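PDB 1TUA: K Homology domain-containing protein from Aeropyrum pernix, which is of unknown function but carries KH domains and probably binds RNA. Local coordinates for residues V25-E28 and I29-T33; A149-Q152 and A153-L157; G160-H163 and S164-Y167. One frame throughout, in Å; residues are numbered along the deposited sequence.

How the contacts relate
Followed from the N terminus, the three contacts come in series; none nests in or crosses another, and each closes only a turn of helix or a helix start. Contact 1 lies on helix 24-33, which packs against helix 57-72 and strand 35-40 of the first KH region. Contact 2 lies on helix 144-158 in the second, on the opposite side of the chain's centre; the centres of contacts 1 and 2 are about 32 Å apart. Contact 3 follows at once, opening helix 163-188, and its centre is about 10 Å from that of contact 2. These two touch: Ala153 and Leu157 pack on Val166, tying the last two long helices together.

Contact 1. Residues V25-E28 and I29-T33; sequences VKAE and IMRRT
Glu28 faces two arginines, Arg31 and Arg32, one turn further along helix 24-33, and its carboxylate divides between them. OE1 meets Arg31 NH1 at 2.5 Å in a salt bridge; the N-H points poorly at the oxygen, so as a hydrogen bond it is weak. Two bends bring the charges together: Glu28 folds at chi2 (54°), and Arg31 folds back at chi3. The carboxylate carbon lies in the guanidinium plane at its edge, although the two planes are turned 40° apart. Ala27 O sits over one face of the same guanidinium, offset toward the rim. OE2 instead touches the aliphatic part of Arg32, 3.2 Å from CD, while NE remains 4.4 Å away, a looser pairing of charge. With an alanine at Glu28, Arg31 would probably lose its charged mate and its guanidinium would be freer to turn.

Lys26 and Met30 run side by side in the same direction, Met30 bending at chi3 to bring its methyl CE within 3.3 Å of Lys26 CG, a tight approach. On the inner side, Val25 CG1 reaches Ile29 CD1 at 4.2 Å, and Ile29 continues onto Ala63 and Val66 of helix 57-72. At the helix end, Ile29 O accepts from both Thr33 N and Thr33 OG1 (2.7 Å), which arrive from opposite faces of its plane. The contact thus sorts its chemistry by side: apolar groups join the KH core, while the outer turn probably offsets one carboxylate against two positive charges.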
loop_
_atom_site.group_PDB
_atom_site.type_symbol
_atom_site.label_atom_id
_atom_site.label_comp_id
_atom_site.label_asym_id
_atom_site.label_seq_id
_atom_site.Cartn_x
_atom_site.Cartn_y
_atom_site.Cartn_z
ATOM N N VAL A 25 -4.003 -8.044 -16.054
ATOM C CA VAL A 25 -3.400 -7.725 -14.764
ATOM C C VAL A 25 -3.193 -8.970 -13.914
ATOM O O VAL A 25 -2.081 -9.213 -13.427
ATOM C CB VAL A 25 -4.234 -6.690 -13.972
ATOM C CG1 VAL A 25 -3.684 -6.550 -12.547
ATOM C CG2 VAL A 25 -4.175 -5.340 -14.674
ATOM N N LYS A 26 -4.233 -9.779 -13.733
ATOM C CA LYS A 26 -4.037 -10.983 -12.932
ATOM C C LYS A 26 -3.047 -11.905 -13.642
ATOM O O LYS A 26 -2.277 -12.610 -12.990
ATOM C CB LYS A 26 -5.359 -11.714 -12.668
ATOM C CG LYS A 26 -5.946 -12.432 -13.847
ATOM C CD LYS A 26 -7.017 -13.411 -13.394
ATOM C CE LYS A 26 -7.479 -14.267 -14.555
ATOM N NZ LYS A 26 -8.348 -15.385 -14.108
ATOM N N ALA A 27 -3.054 -11.893 -14.973
ATOM C CA ALA A 27 -2.127 -12.727 -15.742
ATOM C C ALA A 27 -0.684 -12.328 -15.452
ATOM O O ALA A 27 0.179 -13.187 -15.297
ATOM C CB ALA A 27 -2.400 -12.597 -17.228
ATOM N N GLU A 28 -0.427 -11.023 -15.390
ATOM C CA GLU A 28 0.914 -10.520 -15.119
ATOM C C GLU A 28 1.331 -10.852 -13.686
ATOM O O GLU A 28 2.490 -11.198 -13.438
ATOM C CB GLU A 28 0.965 -9.006 -15.350
ATOM C CG GLU A 28 2.360 -8.393 -15.286
ATOM C CD GLU A 28 3.355 -9.074 -16.219
ATOM O OE1 GLU A 28 2.932 -9.681 -17.230
ATOM O OE2 GLU A 28 4.572 -8.990 -15.948
ATOM N N ILE A 29 0.398 -10.755 -12.737
ATOM C CA ILE A 29 0.742 -11.080 -11.353
ATOM C C ILE A 29 1.121 -12.558 -11.283
ATOM O O ILE A 29 2.120 -12.928 -10.659
ATOM C CB ILE A 29 -0.435 -10.827 -10.389
ATOM C CG1 ILE A 29 -0.819 -9.350 -10.412
ATOM C CG2 ILE A 29 -0.030 -11.226 -8.968
ATOM C CD1 ILE A 29 -2.071 -9.035 -9.613
ATOM N N MET A 30 0.325 -13.399 -11.941
ATOM C CA MET A 30 0.578 -14.836 -11.971
ATOM C C MET A 30 1.941 -15.127 -12.602
ATOM O O MET A 30 2.731 -15.908 -12.078
ATOM C CB MET A 30 -0.522 -15.555 -12.774
ATOM C CG MET A 30 -1.881 -15.673 -12.067
ATOM S SD MET A 30 -3.175 -16.493 -13.084
ATOM C CE MET A 30 -4.078 -15.152 -13.547
ATOM N N ARG A 31 2.204 -14.483 -13.733
ATOM C CA ARG A 31 3.446 -14.668 -14.475
ATOM C C ARG A 31 4.707 -14.358 -13.678
ATOM O O ARG A 31 5.678 -15.110 -13.720
ATOM C CB ARG A 31 3.404 -13.793 -15.729
ATOM C CG ARG A 31 4.595 -13.917 -16.644
ATOM C CD ARG A 31 4.302 -13.222 -17.965
ATOM N NE ARG A 31 3.056 -13.717 -18.552
ATOM C CZ ARG A 31 1.937 -13.002 -18.664
ATOM N NH1 ARG A 31 1.901 -11.747 -18.233
ATOM N NH2 ARG A 31 0.852 -13.544 -19.203
ATOM N N ARG A 32 4.686 -13.253 -12.946
ATOM C CA ARG A 32 5.848 -12.831 -12.167
ATOM C C ARG A 32 6.077 -13.560 -10.846
ATOM O O ARG A 32 7.200 -13.567 -10.331
ATOM C CB ARG A 32 5.765 -11.323 -11.922
ATOM C CG ARG A 32 5.878 -10.533 -13.217
ATOM C CD ARG A 32 5.773 -9.037 -13.019
ATOM N NE ARG A 32 6.824 -8.514 -12.153
ATOM C CZ ARG A 32 7.035 -7.217 -11.942
ATOM N NH1 ARG A 32 6.268 -6.312 -12.544
ATOM N NH2 ARG A 32 8.003 -6.825 -11.116
ATOM N N THR A 33 5.028 -14.186 -10.312
ATOM C CA THR A 33 5.117 -14.886 -9.028
ATOM C C THR A 33 4.978 -16.410 -9.073
ATOM O O THR A 33 5.294 -17.087 -8.098
ATOM C CB THR A 33 4.060 -14.352 -8.045
ATOM O OG1 THR A 33 2.757 -14.520 -8.618
ATOM C CG2 THR A 33 4.300 -12.875 -7.739
#

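Contact 2. Residues A149-Q152 and A153-L157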
loop_
_atom_site.group_PDB
_atom_site.type_symbol
_atom_site.label_atom_id
_atom_site.label_comp_id
_atom_site.label_asym_id
_atom_site.label_seq_id
_atom_site.Cartn_x
_atom_site.Cartn_y
_atom_site.Cartn_z
ATOM N N ALA A 149 7.032 5.564 8.616
ATOM C CA ALA A 149 7.218 7.008 8.788
ATOM C C ALA A 149 6.050 7.739 8.125
ATOM O O ALA A 149 5.466 8.661 8.700
ATOM C CB ALA A 149 8.537 7.447 8.162
ATOM N N ALA A 150 5.707 7.317 6.910
ATOM C CA ALA A 150 4.602 7.913 6.166
ATOM C C ALA A 150 3.275 7.703 6.907
ATOM O O ALA A 150 2.430 8.598 6.970
ATOM C CB ALA A 150 4.526 7.291 4.771
ATOM N N LYS A 151 3.098 6.508 7.463
ATOM C CA LYS A 151 1.883 6.170 8.194
ATOM C C LYS A 151 1.685 7.153 9.342
ATOM O O LYS A 151 0.588 7.679 9.553
ATOM C CB LYS A 151 1.995 4.748 8.746
ATOM C CG LYS A 151 0.821 4.289 9.600
ATOM C CD LYS A 151 1.121 2.926 10.218
ATOM C CE LYS A 151 -0.041 2.409 11.058
ATOM N NZ LYS A 151 -1.178 1.917 10.225
ATOM N N GLN A 152 2.761 7.395 10.082
ATOM C CA GLN A 152 2.716 8.309 11.208
ATOM C C GLN A 152 2.342 9.721 10.743
ATOM O O GLN A 152 1.477 10.367 11.341
ATOM C CB GLN A 152 4.074 8.300 11.919
ATOM C CG GLN A 152 4.179 9.239 13.098
ATOM C CD GLN A 152 5.516 9.122 13.804
ATOM O OE1 GLN A 152 6.564 8.991 13.167
ATOM N NE2 GLN A 152 5.489 9.183 15.128
ATOM N N ALA A 153 2.981 10.196 9.672
ATOM C CA ALA A 153 2.687 11.528 9.144
ATOM C C ALA A 153 1.211 11.635 8.747
ATOM O O ALA A 153 0.552 12.642 9.030
ATOM C CB ALA A 153 3.580 11.827 7.949
ATOM N N ILE A 154 0.697 10.597 8.087
ATOM C CA ILE A 154 -0.704 10.575 7.677
ATOM C C ILE A 154 -1.611 10.617 8.908
ATOM O O ILE A 154 -2.591 11.358 8.937
ATOM C CB ILE A 154 -1.040 9.305 6.866
ATOM C CG1 ILE A 154 -0.255 9.299 5.549
ATOM C CG2 ILE A 154 -2.544 9.239 6.608
ATOM C CD1 ILE A 154 -0.627 10.424 4.614
ATOM N N GLU A 155 -1.286 9.823 9.923
ATOM C CA GLU A 155 -2.090 9.819 11.137
ATOM C C GLU A 155 -2.077 11.204 11.796
ATOM O O GLU A 155 -3.118 11.694 12.248
ATOM C CB GLU A 155 -1.572 8.757 12.108
ATOM C CG GLU A 155 -1.751 7.338 11.593
ATOM C CD GLU A 155 -1.102 6.294 12.491
ATOM O OE1 GLU A 155 0.057 6.505 12.918
ATOM O OE2 GLU A 155 -1.744 5.258 12.758
ATOM N N MET A 156 -0.904 11.836 11.844
ATOM C CA MET A 156 -0.777 13.171 12.439
ATOM C C MET A 156 -1.663 14.188 11.710
ATOM O O MET A 156 -2.274 15.048 12.343
ATOM C CB MET A 156 0.683 13.640 12.411
ATOM C CG MET A 156 1.591 12.967 13.443
ATOM S SD MET A 156 3.342 13.375 13.213
ATOM C CE MET A 156 3.417 15.025 13.801
ATOM N N LEU A 157 -1.735 14.092 10.385
ATOM C CA LEU A 157 -2.570 15.015 9.620
ATOM C C LEU A 157 -4.044 14.721 9.869
ATOM O O LEU A 157 -4.855 15.640 9.955
ATOM C CB LEU A 157 -2.277 14.914 8.118
ATOM C CG LEU A 157 -0.941 15.467 7.619
ATOM C CD1 LEU A 157 -0.848 15.294 6.108
ATOM C CD2 LEU A 157 -0.821 16.931 7.989
#
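Ala149 to Gln152 pass their carbonyls in regular i to i+4 bonds to the amides of Ala153 to Met156, from 3.1 Å for Ala149 O to Ala153 N down to 2.8 Å for Gln152 O to Met156 N, with every N-H within 20° of straight. On this frame the side chains sort themselves by their surroundings.

Lys151 and Glu155 form the charged pair. With CG anti to the backbone N (chi1 177°), the lysine runs out extended and bends only at chi4, whereas the glutamate starts beside its backbone N (chi1 -66°), which sets CG 3.1 Å from Lys151 O, and then runs on extended. The two chains cross obliquely: Glu155 OE2 approaches Lys151 CE at 3.7 Å, and NZ stops 4.2 Å from the same oxygen, beyond a salt bridge. The glutamate's other oxygen, OE1, lies 3.6 Å from Gln152 CA. Lys151 also touches Val90 and Val92 of strand 87-93.

Gln152 runs out extended, and the side chains of Gln152 and Met156 come closest at CG to SD, 4.2 Å; the glutamine also touches His169 of helix 163-188. Ile154 CG1 lies close over Ala150 O, 3.1 Å away, and the side chain touches Ile112 of helix 102-113 and Ile123 of helix 118-127. Ala150 joins it against Ile123, where a methyl this small probably helps the helices approach closely.

The segment is therefore amphipathic: alanines and isoleucine join helix 144-158 to its neighbours, while Lys151 and Glu155 probably attract each other weakly, across a gap too long for a salt bridge.

Contact 3. Residues G160-H163 and S164-Y167; sequences GRMH and STVY
His163 and Tyr167 make the compact part of this helix start. Their side chains lie alongside, pointing the same way, with ring centroids 5.9 Å apart and planes at 32°, an oblique pairing. Tyr167 uses chi1 -56° to lay its ring over the backbone, and one face covers His163 O, which stands 3.1 Å above the plane, offset toward the rim. The same oxygen accepts from Tyr167 N at 2.8 Å, nearly straight. Beyond it, Tyr167 CE2 meets His163 CB at 3.6 Å. Both residues also touch Ala119 of helix 118-127. Val166 is buried beside them: its N donates to Met162 O at 3.2 Å, CG2 packs on Arg161 CB at 3.8 Å, and the residue continues onto Met156 of helix 144-158.

The other side is looser and more exposed. Met162 holds the N-cap position, and its side chain crosses that of Thr165 at about a right angle, CE lying 3.6 Å from OG1. Arg161 carries its guanidinium away from the helix, although Arg161 O accepts a hydrogen bond from Arg111 NH2.

Chemically, the tyrosine face lies against His163 O and Val166 CG2 against Met162 O, the carbonyls at the start of the helix, while Met162 at the N-cap has no side-chain hydroxyl or carboxylate, so it probably contributes little polar capping to the first amides.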
loop_
_atom_site.group_PDB
_atom_site.type_symbol
_atom_site.label_atom_id
_atom_site.label_comp_id
_atom_site.label_asym_id
_atom_site.label_seq_id
_atom_site.Cartn_x
_atom_site.Cartn_y
_atom_site.Cartn_z
ATOM N N GLY A 160 -5.296 16.527 12.816
ATOM C CA GLY A 160 -5.328 17.982 12.829
ATOM C C GLY A 160 -4.038 18.775 12.973
ATOM O O GLY A 160 -4.079 20.011 13.025
ATOM N N ARG A 161 -2.898 18.092 13.037
ATOM C CA ARG A 161 -1.614 18.774 13.174
ATOM C C ARG A 161 -1.369 19.679 11.975
ATOM O O ARG A 161 -1.874 19.410 10.884
ATOM C CB ARG A 161 -0.481 17.748 13.260
ATOM C CG ARG A 161 -0.561 16.796 14.441
ATOM C CD ARG A 161 -0.212 17.510 15.732
ATOM N NE ARG A 161 -0.025 16.583 16.845
ATOM C CZ ARG A 161 0.328 16.952 18.075
ATOM N NH1 ARG A 161 0.535 18.236 18.357
ATOM N NH2 ARG A 161 0.482 16.036 19.026
ATOM N N MET A 162 -0.600 20.748 12.171
ATOM C CA MET A 162 -0.271 21.662 11.075
ATOM C C MET A 162 0.581 20.868 10.091
ATOM O O MET A 162 1.225 19.897 10.478
ATOM C CB MET A 162 0.559 22.858 11.569
ATOM C CG MET A 162 -0.176 23.904 12.413
ATOM S SD MET A 162 0.884 25.360 12.754
ATOM C CE MET A 162 1.809 24.778 14.194
ATOM N N HIS A 163 0.593 21.276 8.829
ATOM C CA HIS A 163 1.403 20.582 7.834
ATOM C C HIS A 163 2.891 20.746 8.148
ATOM O O HIS A 163 3.657 19.787 8.088
ATOM C CB HIS A 163 1.098 21.128 6.435
ATOM C CG HIS A 163 -0.233 20.701 5.901
ATOM N ND1 HIS A 163 -0.461 19.441 5.389
ATOM C CD2 HIS A 163 -1.417 21.353 5.836
ATOM C CE1 HIS A 163 -1.728 19.336 5.033
ATOM N NE2 HIS A 163 -2.330 20.481 5.294
ATOM N N SER A 164 3.294 21.967 8.492
ATOM C CA SER A 164 4.697 22.254 8.806
ATOM C C SER A 164 5.178 21.395 9.967
ATOM O O SER A 164 6.322 20.937 9.979
ATOM C CB SER A 164 4.869 23.737 9.148
ATOM O OG SER A 164 4.026 24.096 10.222
ATOM N N THR A 165 4.294 21.193 10.944
ATOM C CA THR A 165 4.589 20.367 12.114
ATOM C C THR A 165 4.896 18.946 11.653
ATOM O O THR A 165 5.916 18.366 12.016
ATOM C CB THR A 165 3.379 20.318 13.065
ATOM O OG1 THR A 165 3.268 21.568 13.753
ATOM C CG2 THR A 165 3.523 19.188 14.076
ATOM N N VAL A 166 3.999 18.394 10.844
ATOM C CA VAL A 166 4.163 17.046 10.325
ATOM C C VAL A 166 5.441 16.913 9.490
ATOM O O VAL A 166 6.203 15.965 9.666
ATOM C CB VAL A 166 2.928 16.636 9.477
ATOM C CG1 VAL A 166 3.149 15.266 8.840
ATOM C CG2 VAL A 166 1.690 16.598 10.359
ATOM N N TYR A 167 5.686 17.866 8.598
ATOM C CA TYR A 167 6.875 17.812 7.758
ATOM C C TYR A 167 8.159 17.912 8.573
ATOM O O TYR A 167 9.130 17.210 8.302
ATOM C CB TYR A 167 6.859 18.924 6.708
ATOM C CG TYR A 167 5.639 18.935 5.812
ATOM C CD1 TYR A 167 5.000 17.746 5.437
ATOM C CD2 TYR A 167 5.125 20.135 5.332
ATOM C CE1 TYR A 167 3.869 17.762 4.603
ATOM C CE2 TYR A 167 4.003 20.163 4.502
ATOM C CZ TYR A 167 3.380 18.979 4.142
ATOM O OH TYR A 167 2.267 19.029 3.335
#